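Local structure of uncharacterized protein YqbN (Bacillus subtilis, 3KLU) at residues S31-D36 with V116-G121; F44-I49 with V87-Y92; D55-E60 with A83-E88. The protein is of unknown function but probably acts as a chaperone in phage-type tail assembly. All coordinates share one frame; numbering follows the deposited sequence.

Interaction 1: S31-D36 with V116-G121; sequences SKRFVD and VLSVGG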
loop_
_atom_site.group_PDB
_atom_site.type_symbol
_atom_site.label_atom_id
_atom_site.label_comp_id
_atom_site.label_asym_id
_atom_site.label_seq_id
_atom_site.Cartn_x
_atom_site.Cartn_y
_atom_site.Cartn_z
ATOM N N SER A 31 -7.183 -7.744 -8.901
ATOM C CA SER A 31 -8.393 -8.546 -9.053
ATOM C C SER A 31 -9.153 -8.255 -10.342
ATOM O O SER A 31 -9.269 -7.099 -10.776
ATOM C CB SER A 31 -9.338 -8.337 -7.866
ATOM O OG SER A 31 -10.585 -8.950 -8.138
ATOM N N LYS A 32 -9.678 -9.312 -10.948
ATOM C CA LYS A 32 -10.430 -9.154 -12.184
ATOM C C LYS A 32 -11.899 -8.754 -11.921
ATOM O O LYS A 32 -12.645 -8.483 -12.853
ATOM C CB LYS A 32 -10.368 -10.441 -13.005
ATOM C CG LYS A 32 -8.968 -10.851 -13.498
ATOM C CD LYS A 32 -9.087 -12.180 -14.253
ATOM C CE LYS A 32 -7.762 -12.778 -14.679
ATOM N NZ LYS A 32 -7.953 -14.187 -15.192
ATOM N N ARG A 33 -12.278 -8.693 -10.644
ATOM C CA ARG A 33 -13.636 -8.339 -10.255
ATOM C C ARG A 33 -13.814 -6.833 -10.285
ATOM O O ARG A 33 -14.930 -6.360 -10.130
ATOM C CB ARG A 33 -13.960 -8.861 -8.852
ATOM C CG ARG A 33 -13.871 -10.362 -8.693
ATOM C CD ARG A 33 -13.723 -10.706 -7.230
ATOM N NE ARG A 33 -14.554 -9.830 -6.443
ATOM C CZ ARG A 33 -14.176 -9.203 -5.348
ATOM N NH1 ARG A 33 -12.962 -9.342 -4.856
ATOM N NH2 ARG A 33 -15.017 -8.375 -4.774
ATOM N N PHE A 34 -12.733 -6.069 -10.451
ATOM C CA PHE A 34 -12.914 -4.633 -10.530
ATOM C C PHE A 34 -12.752 -4.173 -11.967
ATOM O O PHE A 34 -11.653 -4.226 -12.516
ATOM C CB PHE A 34 -11.924 -3.901 -9.638
ATOM C CG PHE A 34 -11.881 -4.423 -8.233
ATOM C CD1 PHE A 34 -13.057 -4.623 -7.509
ATOM C CD2 PHE A 34 -10.671 -4.731 -7.626
ATOM C CE1 PHE A 34 -13.012 -5.124 -6.190
ATOM C CE2 PHE A 34 -10.634 -5.226 -6.326
ATOM C CZ PHE A 34 -11.812 -5.420 -5.611
ATOM N N VAL A 35 -13.843 -3.702 -12.572
ATOM C CA VAL A 35 -13.791 -3.224 -13.956
ATOM C C VAL A 35 -14.508 -1.884 -14.122
ATOM O O VAL A 35 -15.341 -1.494 -13.298
ATOM C CB VAL A 35 -14.403 -4.248 -14.956
ATOM C CG1 VAL A 35 -13.508 -5.485 -15.039
ATOM C CG2 VAL A 35 -15.777 -4.641 -14.520
ATOM N N ASP A 36 -14.149 -1.165 -15.175
ATOM C CA ASP A 36 -14.766 0.119 -15.421
ATOM C C ASP A 36 -15.930 -0.056 -16.394
ATOM O O ASP A 36 -16.252 -1.174 -16.785
ATOM C CB ASP A 36 -13.744 1.101 -16.002
ATOM C CG ASP A 36 -13.136 0.608 -17.291
ATOM O OD1 ASP A 36 -13.772 -0.214 -17.989
ATOM O OD2 ASP A 36 -12.019 1.052 -17.609
ATOM N N VAL A 116 -13.281 -5.015 0.682
ATOM C CA VAL A 116 -13.142 -4.785 -0.765
ATOM C C VAL A 116 -12.483 -5.998 -1.441
ATOM O O VAL A 116 -12.977 -6.494 -2.438
ATOM C CB VAL A 116 -12.258 -3.543 -1.115
ATOM C CG1 VAL A 116 -12.061 -3.464 -2.654
ATOM C CG2 VAL A 116 -12.900 -2.232 -0.595
ATOM N N LEU A 117 -11.351 -6.455 -0.911
ATOM C CA LEU A 117 -10.658 -7.624 -1.480
ATOM C C LEU A 117 -11.267 -8.853 -0.757
ATOM O O LEU A 117 -10.586 -9.567 -0.006
ATOM C CB LEU A 117 -9.147 -7.498 -1.197
ATOM C CG LEU A 117 -8.516 -6.240 -1.840
ATOM C CD1 LEU A 117 -7.182 -5.904 -1.200
ATOM C CD2 LEU A 117 -8.331 -6.459 -3.309
ATOM N N SER A 118 -12.557 -9.079 -0.980
ATOM C CA SER A 118 -13.261 -10.163 -0.282
ATOM C C SER A 118 -12.970 -11.611 -0.675
ATOM O O SER A 118 -13.552 -12.536 -0.118
ATOM C CB SER A 118 -14.760 -9.901 -0.327
ATOM O OG SER A 118 -15.172 -9.657 -1.654
ATOM N N VAL A 119 -12.084 -11.809 -1.648
ATOM C CA VAL A 119 -11.669 -13.137 -2.039
ATOM C C VAL A 119 -10.289 -13.315 -1.403
ATOM O O VAL A 119 -9.369 -12.528 -1.662
ATOM C CB VAL A 119 -11.605 -13.257 -3.533
ATOM C CG1 VAL A 119 -10.955 -14.567 -3.920
ATOM C CG2 VAL A 119 -13.033 -13.194 -4.084
ATOM N N GLY A 120 -10.172 -14.331 -0.542
ATOM C CA GLY A 120 -8.950 -14.590 0.178
ATOM C C GLY A 120 -7.670 -14.296 -0.569
ATOM O O GLY A 120 -6.872 -13.429 -0.160
ATOM N N GLY A 121 -7.467 -15.033 -1.660
ATOM C CA GLY A 121 -6.266 -14.874 -2.465
ATOM C C GLY A 121 -5.969 -13.429 -2.842
ATOM O O GLY A 121 -4.817 -13.035 -2.809
#

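Interaction 2: F44-I49 with V87-Y92; sequences FIFKAI and VETTVY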
loop_
_atom_site.group_PDB
_atom_site.type_symbol
_atom_site.label_atom_id
_atom_site.label_comp_id
_atom_site.label_asym_id
_atom_site.label_seq_id
_atom_site.Cartn_x
_atom_site.Cartn_y
_atom_site.Cartn_z
ATOM N N PHE A 44 -4.736 -1.805 -9.386
ATOM C CA PHE A 44 -4.429 -1.047 -8.193
ATOM C C PHE A 44 -3.148 -0.287 -8.510
ATOM O O PHE A 44 -2.309 -0.775 -9.272
ATOM C CB PHE A 44 -4.128 -1.983 -7.043
ATOM C CG PHE A 44 -5.318 -2.394 -6.276
ATOM C CD1 PHE A 44 -6.519 -2.626 -6.906
ATOM C CD2 PHE A 44 -5.219 -2.606 -4.922
ATOM C CE1 PHE A 44 -7.634 -3.087 -6.167
ATOM C CE2 PHE A 44 -6.318 -3.066 -4.166
ATOM C CZ PHE A 44 -7.525 -3.306 -4.793
ATOM N N ILE A 45 -3.008 0.901 -7.924
ATOM C CA ILE A 45 -1.805 1.697 -8.072
ATOM C C ILE A 45 -1.100 1.723 -6.720
ATOM O O ILE A 45 -1.676 2.186 -5.695
ATOM C CB ILE A 45 -2.118 3.108 -8.466
ATOM C CG1 ILE A 45 -2.807 3.110 -9.812
ATOM C CG2 ILE A 45 -0.817 3.926 -8.560
ATOM C CD1 ILE A 45 -3.222 4.517 -10.240
ATOM N N PHE A 46 0.129 1.205 -6.722
ATOM C CA PHE A 46 0.976 1.139 -5.537
ATOM C C PHE A 46 2.113 2.144 -5.679
ATOM O O PHE A 46 2.466 2.556 -6.800
ATOM C CB PHE A 46 1.590 -0.249 -5.362
ATOM C CG PHE A 46 0.571 -1.361 -5.107
ATOM C CD1 PHE A 46 -0.180 -1.899 -6.158
ATOM C CD2 PHE A 46 0.441 -1.923 -3.839
ATOM C CE1 PHE A 46 -1.031 -2.990 -5.939
ATOM C CE2 PHE A 46 -0.408 -3.012 -3.610
ATOM C CZ PHE A 46 -1.140 -3.547 -4.650
ATOM N N LYS A 47 2.652 2.554 -4.533
ATOM C CA LYS A 47 3.769 3.482 -4.464
ATOM C C LYS A 47 4.338 3.368 -3.069
ATOM O O LYS A 47 3.668 3.713 -2.101
ATOM C CB LYS A 47 3.321 4.917 -4.690
ATOM C CG LYS A 47 4.482 5.904 -4.703
ATOM C CD LYS A 47 3.947 7.334 -4.632
ATOM C CE LYS A 47 4.982 8.314 -5.114
ATOM N NZ LYS A 47 6.191 8.065 -4.304
ATOM N N ALA A 48 5.561 2.853 -2.974
ATOM C CA ALA A 48 6.262 2.687 -1.698
ATOM C C ALA A 48 6.179 3.915 -0.774
ATOM O O ALA A 48 6.184 5.077 -1.210
ATOM C CB ALA A 48 7.740 2.348 -1.950
ATOM N N ILE A 49 6.076 3.648 0.515
ATOM C CA ILE A 49 6.041 4.748 1.455
ATOM C C ILE A 49 7.497 4.934 1.918
ATOM O O ILE A 49 8.399 4.264 1.423
ATOM C CB ILE A 49 5.083 4.436 2.619
ATOM C CG1 ILE A 49 5.505 3.143 3.320
ATOM C CG2 ILE A 49 3.677 4.275 2.060
ATOM C CD1 ILE A 49 4.817 2.899 4.641
ATOM N N VAL A 87 -2.182 -0.558 3.123
ATOM C CA VAL A 87 -3.164 0.501 2.954
ATOM C C VAL A 87 -2.467 1.778 2.461
ATOM O O VAL A 87 -2.884 2.364 1.485
ATOM C CB VAL A 87 -3.919 0.772 4.294
ATOM C CG1 VAL A 87 -4.651 2.161 4.257
ATOM C CG2 VAL A 87 -4.975 -0.323 4.507
ATOM N N GLU A 88 -1.378 2.176 3.121
ATOM C CA GLU A 88 -0.661 3.405 2.751
ATOM C C GLU A 88 0.206 3.302 1.455
ATOM O O GLU A 88 0.443 4.285 0.739
ATOM C CB GLU A 88 0.141 3.870 3.964
ATOM C CG GLU A 88 -0.793 4.356 5.071
ATOM C CD GLU A 88 -0.061 4.782 6.349
ATOM O OE1 GLU A 88 1.140 5.149 6.284
ATOM O OE2 GLU A 88 -0.689 4.768 7.430
ATOM N N THR A 89 0.633 2.097 1.127
ATOM C CA THR A 89 1.374 1.902 -0.109
ATOM C C THR A 89 0.388 1.889 -1.293
ATOM O O THR A 89 0.781 2.011 -2.448
ATOM C CB THR A 89 2.080 0.565 -0.039
ATOM O OG1 THR A 89 2.985 0.615 1.061
ATOM C CG2 THR A 89 2.789 0.218 -1.333
ATOM N N THR A 90 -0.900 1.737 -1.003
ATOM C CA THR A 90 -1.871 1.673 -2.086
ATOM C C THR A 90 -2.512 3.000 -2.373
ATOM O O THR A 90 -3.369 3.450 -1.616
ATOM C CB THR A 90 -2.947 0.624 -1.777
ATOM O OG1 THR A 90 -2.316 -0.651 -1.624
ATOM C CG2 THR A 90 -3.955 0.529 -2.903
ATOM N N VAL A 91 -2.121 3.586 -3.504
ATOM C CA VAL A 91 -2.597 4.897 -3.934
ATOM C C VAL A 91 -4.048 4.917 -4.410
ATOM O O VAL A 91 -4.790 5.863 -4.146
ATOM C CB VAL A 91 -1.732 5.437 -5.114
ATOM C CG1 VAL A 91 -1.962 6.904 -5.275
ATOM C CG2 VAL A 91 -0.266 5.130 -4.886
ATOM N N TYR A 92 -4.398 3.888 -5.186
ATOM C CA TYR A 92 -5.735 3.729 -5.746
ATOM C C TYR A 92 -5.987 2.234 -5.767
ATOM O O TYR A 92 -5.286 1.474 -6.468
ATOM C CB TYR A 92 -5.790 4.293 -7.167
ATOM C CG TYR A 92 -7.111 4.081 -7.880
ATOM C CD1 TYR A 92 -8.277 4.702 -7.417
ATOM C CD2 TYR A 92 -7.200 3.301 -9.036
ATOM C CE1 TYR A 92 -9.494 4.573 -8.079
ATOM C CE2 TYR A 92 -8.425 3.174 -9.709
ATOM C CZ TYR A 92 -9.561 3.829 -9.217
ATOM O OH TYR A 92 -10.741 3.818 -9.910
HETATM O O HOH W 1 1.918 5.150 -1.247
#

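Interaction 3: D55-E60 with A83-E88; sequences DELEKE and ARIAVE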
loop_
_atom_site.group_PDB
_atom_site.type_symbol
_atom_site.label_atom_id
_atom_site.label_comp_id
_atom_site.label_asym_id
_atom_site.label_seq_id
_atom_site.Cartn_x
_atom_site.Cartn_y
_atom_site.Cartn_z
ATOM N N ASP A 55 8.672 3.140 10.004
ATOM C CA ASP A 55 9.114 3.129 11.383
ATOM C C ASP A 55 7.995 3.541 12.308
ATOM O O ASP A 55 7.726 2.853 13.276
ATOM C CB ASP A 55 10.311 4.046 11.576
ATOM C CG ASP A 55 11.603 3.415 11.100
ATOM O OD1 ASP A 55 11.735 2.176 11.223
ATOM O OD2 ASP A 55 12.489 4.156 10.621
ATOM N N GLU A 56 7.334 4.657 12.033
ATOM C CA GLU A 56 6.250 5.035 12.919
ATOM C C GLU A 56 5.179 3.947 12.931
ATOM O O GLU A 56 4.492 3.765 13.929
ATOM C CB GLU A 56 5.575 6.320 12.495
ATOM C CG GLU A 56 6.392 7.271 11.706
ATOM C CD GLU A 56 5.528 8.427 11.289
ATOM O OE1 GLU A 56 5.761 9.031 10.218
ATOM O OE2 GLU A 56 4.595 8.736 12.053
ATOM N N LEU A 57 5.013 3.229 11.828
ATOM C CA LEU A 57 4.004 2.187 11.830
ATOM C C LEU A 57 4.409 1.040 12.732
ATOM O O LEU A 57 3.564 0.448 13.416
ATOM C CB LEU A 57 3.733 1.658 10.413
ATOM C CG LEU A 57 2.910 2.664 9.606
ATOM C CD1 LEU A 57 2.835 2.258 8.125
ATOM C CD2 LEU A 57 1.512 2.784 10.264
ATOM N N GLU A 58 5.693 0.712 12.741
ATOM C CA GLU A 58 6.125 -0.398 13.578
ATOM C C GLU A 58 5.871 -0.043 15.022
ATOM O O GLU A 58 5.277 -0.822 15.762
ATOM C CB GLU A 58 7.599 -0.699 13.391
ATOM C CG GLU A 58 7.920 -2.098 13.824
ATOM C CD GLU A 58 9.373 -2.279 14.150
ATOM O OE1 GLU A 58 10.227 -1.814 13.361
ATOM O OE2 GLU A 58 9.660 -2.898 15.196
ATOM N N LYS A 59 6.340 1.139 15.403
ATOM C CA LYS A 59 6.162 1.669 16.748
ATOM C C LYS A 59 4.679 1.578 17.107
ATOM O O LYS A 59 4.294 0.995 18.123
ATOM C CB LYS A 59 6.639 3.122 16.759
ATOM C CG LYS A 59 6.036 4.005 17.827
ATOM C CD LYS A 59 6.550 5.431 17.658
ATOM C CE LYS A 59 5.783 6.439 18.518
ATOM N NZ LYS A 59 4.343 6.582 18.137
ATOM N N GLU A 60 3.866 2.157 16.234
ATOM C CA GLU A 60 2.415 2.182 16.342
ATOM C C GLU A 60 1.778 0.797 16.547
ATOM O O GLU A 60 0.675 0.703 17.079
ATOM C CB GLU A 60 1.872 2.809 15.064
ATOM C CG GLU A 60 0.559 3.543 15.159
ATOM C CD GLU A 60 0.447 4.608 14.070
ATOM O OE1 GLU A 60 1.233 5.582 14.115
ATOM O OE2 GLU A 60 -0.411 4.475 13.165
ATOM N N ALA A 83 -0.620 -4.752 7.234
ATOM C CA ALA A 83 -1.850 -4.321 6.607
ATOM C C ALA A 83 -1.821 -2.801 6.495
ATOM O O ALA A 83 -2.162 -2.236 5.444
ATOM C CB ALA A 83 -3.069 -4.794 7.432
ATOM N N ARG A 84 -1.422 -2.137 7.576
ATOM C CA ARG A 84 -1.371 -0.691 7.556
ATOM C C ARG A 84 -0.382 -0.258 6.474
ATOM O O ARG A 84 -0.629 0.699 5.764
ATOM C CB ARG A 84 -0.919 -0.138 8.909
ATOM C CG ARG A 84 -1.529 -0.778 10.133
ATOM C CD ARG A 84 -2.772 -0.081 10.629
ATOM N NE ARG A 84 -2.658 1.379 10.621
ATOM C CZ ARG A 84 -1.929 2.102 11.463
ATOM N NH1 ARG A 84 -1.212 1.517 12.418
ATOM N NH2 ARG A 84 -1.937 3.428 11.358
ATOM N N ILE A 85 0.739 -0.963 6.327
ATOM C CA ILE A 85 1.721 -0.592 5.299
ATOM C C ILE A 85 1.076 -0.647 3.902
ATOM O O ILE A 85 1.249 0.287 3.056
ATOM C CB ILE A 85 2.948 -1.552 5.302
ATOM C CG1 ILE A 85 3.719 -1.446 6.620
ATOM C CG2 ILE A 85 3.850 -1.222 4.127
ATOM C CD1 ILE A 85 4.943 -2.392 6.729
ATOM N N ALA A 86 0.348 -1.747 3.665
ATOM C CA ALA A 86 -0.339 -1.978 2.396
ATOM C C ALA A 86 -1.360 -0.875 2.119
ATOM O O ALA A 86 -1.405 -0.321 1.004
ATOM C CB ALA A 86 -1.044 -3.368 2.412
ATOM N N VAL A 87 -2.182 -0.558 3.123
ATOM C CA VAL A 87 -3.164 0.501 2.954
ATOM C C VAL A 87 -2.467 1.778 2.461
ATOM O O VAL A 87 -2.884 2.364 1.485
ATOM C CB VAL A 87 -3.919 0.772 4.294
ATOM C CG1 VAL A 87 -4.651 2.161 4.257
ATOM C CG2 VAL A 87 -4.975 -0.323 4.507
ATOM N N GLU A 88 -1.378 2.176 3.121
ATOM C CA GLU A 88 -0.661 3.405 2.751
ATOM C C GLU A 88 0.206 3.302 1.455
ATOM O O GLU A 88 0.443 4.285 0.739
ATOM C CB GLU A 88 0.141 3.870 3.964
ATOM C CG GLU A 88 -0.793 4.356 5.071
ATOM C CD GLU A 88 -0.061 4.782 6.349
ATOM O OE1 GLU A 88 1.140 5.149 6.284
ATOM O OE2 GLU A 88 -0.689 4.768 7.430
#

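Interaction 1: S31-D36 with V116-G121
F34 brings its ring to the end of helix 109-116: CZ lies 3.6 Å from V116 CG1, while the carbonyl O of V116 and the CD2 methyl of L117 sit at the ring edge, near its plane. On the L117 side the approach is looser, with F34 CE2 4.0 Å from L117 CD2 and the two side chains at about a right angle.

The polar part belongs to R33. A bend at chi3 (39°) turns its guanidinium to V116 and S118, where NH2 comes within 3.6 Å of V116 O, while V119 CG2 packs 3.9 Å from R33 NH1. The charge itself is met by E122, which forms a salt bridge with NH1. F34 CE1 lies over one face of the same guanidinium, near its rim.

Within the loop, S31 OG accepts the backbone N-H of R33 (N to OG 3.0 Å, 163°), an ST turn inside a type I beta turn; E122 also bonds to S31 OG.

The contact thus docks the loop between strands 26-28 and 44-46 against the link from helix 109-116 to helix 120-133, which starts after V119 at the N-cap; F95 and Y104 pack on V116.

Interaction 2: F44-I49 with V87-Y92
I45 has CG1 beside its backbone N (chi1 -62°), which sends CG2 to V91 and CD1 to Y92, whereas Y92 carries its ring anti to its own N (chi1 176°) and offers mainly CB to the isoleucine. These side chains flank a classic beta bulge, in which V91 and Y92 together face I45 where strand 90-92 pairs antiparallel with strand 44-46. The carbonyl of I45 accepts two N-H groups: V91 N at 2.6 Å from I45 O, with a bent N-H...O angle of 132°, and Y92 N at 3.3 Å from the same oxygen, on a lone pair. I45 N returns a nearly straight bond to Y92 O, 2.8 Å long. Beyond the bulge, F46 and T90 form a non-hydrogen-bonded pair, their side chains side by side and pointing the same way.

Past T90 the pairing runs into the end of helix 78-89, where T89 O receives the N-H of K47 (K47 N to T89 O 2.9 Å) and F46 CA-H also approaches this oxygen. V91 CG2 rests against K47 CB, and T89 CG2 meets the F46 ring at its edge.

The polar ends of the threonines are taken up elsewhere: T90 OG1 is bonded to A86 O and W126 NE1, T89 OG1 to I85 O and N134 ND2. W126 also meets the rings of F44 and F46, so helix 120-133 packs on the side of the sheet that carries F46 and T90. At the far end I49 turns CG2 onto the last helical turn, 3.5 Å from E88 O.

Interaction 3: D55-E60 with A83-E88
E60 and R84 form a salt bridge between two helices that run roughly antiparallel, their local axes at 145° and 10.4 Å apart. A single carboxylate oxygen does the work: E60 OE2 lies 2.6 Å from R84 NH2, in the guanidinium plane, along a nearly straight N-H...O path of 164°. NH1 reaches the same oxygen only weakly, at 3.2 Å from E60 OE2, so the pair is a fork of two nitrogens on one oxygen. The two flat groups are nearly coplanar and the side chains cross at about a right angle. R84 gets there by folding, with bends at chi2 (-92°) and chi3, whereas E60 reaches out on a chain extended beyond CG.

Next to the bridge, L57 supplies the apolar part. Its CD2 methyl lies over one face of the R84 guanidinium, toward the rim, 3.7 Å from both NH1 and NH2. The other methyl, CD1, points to the neighbouring helix and packs against I85 CG1 at 4.1 Å. F81, a turn earlier on helix 78-89, also touches L57, while V110 of helix 109-116 packs on R84.

E88 closes the row from the opposite direction; its carboxylate is held by R53 and K96, and OE1 lies 3.8 Å from the CD1 methyl of L57.

Interactions 2 and 3 share V87 and E88 of helix 78-89 and have centres 12 Å apart; I49 joins them, its CD1 lying 4.1 Å from L57 CD1 and 4.3 Å from I85 CG2. The strand pairing at the end of this helix is therefore continuous with the packing of helix 51-60 on its side. Interaction 1 meets interaction 2 through F44, whose CZ is 3.6 Å from L117 CD2 and whose CE1 is 3.7 Å from F34 CE2. Interactions 1 and 3 do not touch: their centres are 23 Å apart, on opposite sides of the chain's centre, with the sheet contact of interaction 2 connecting them.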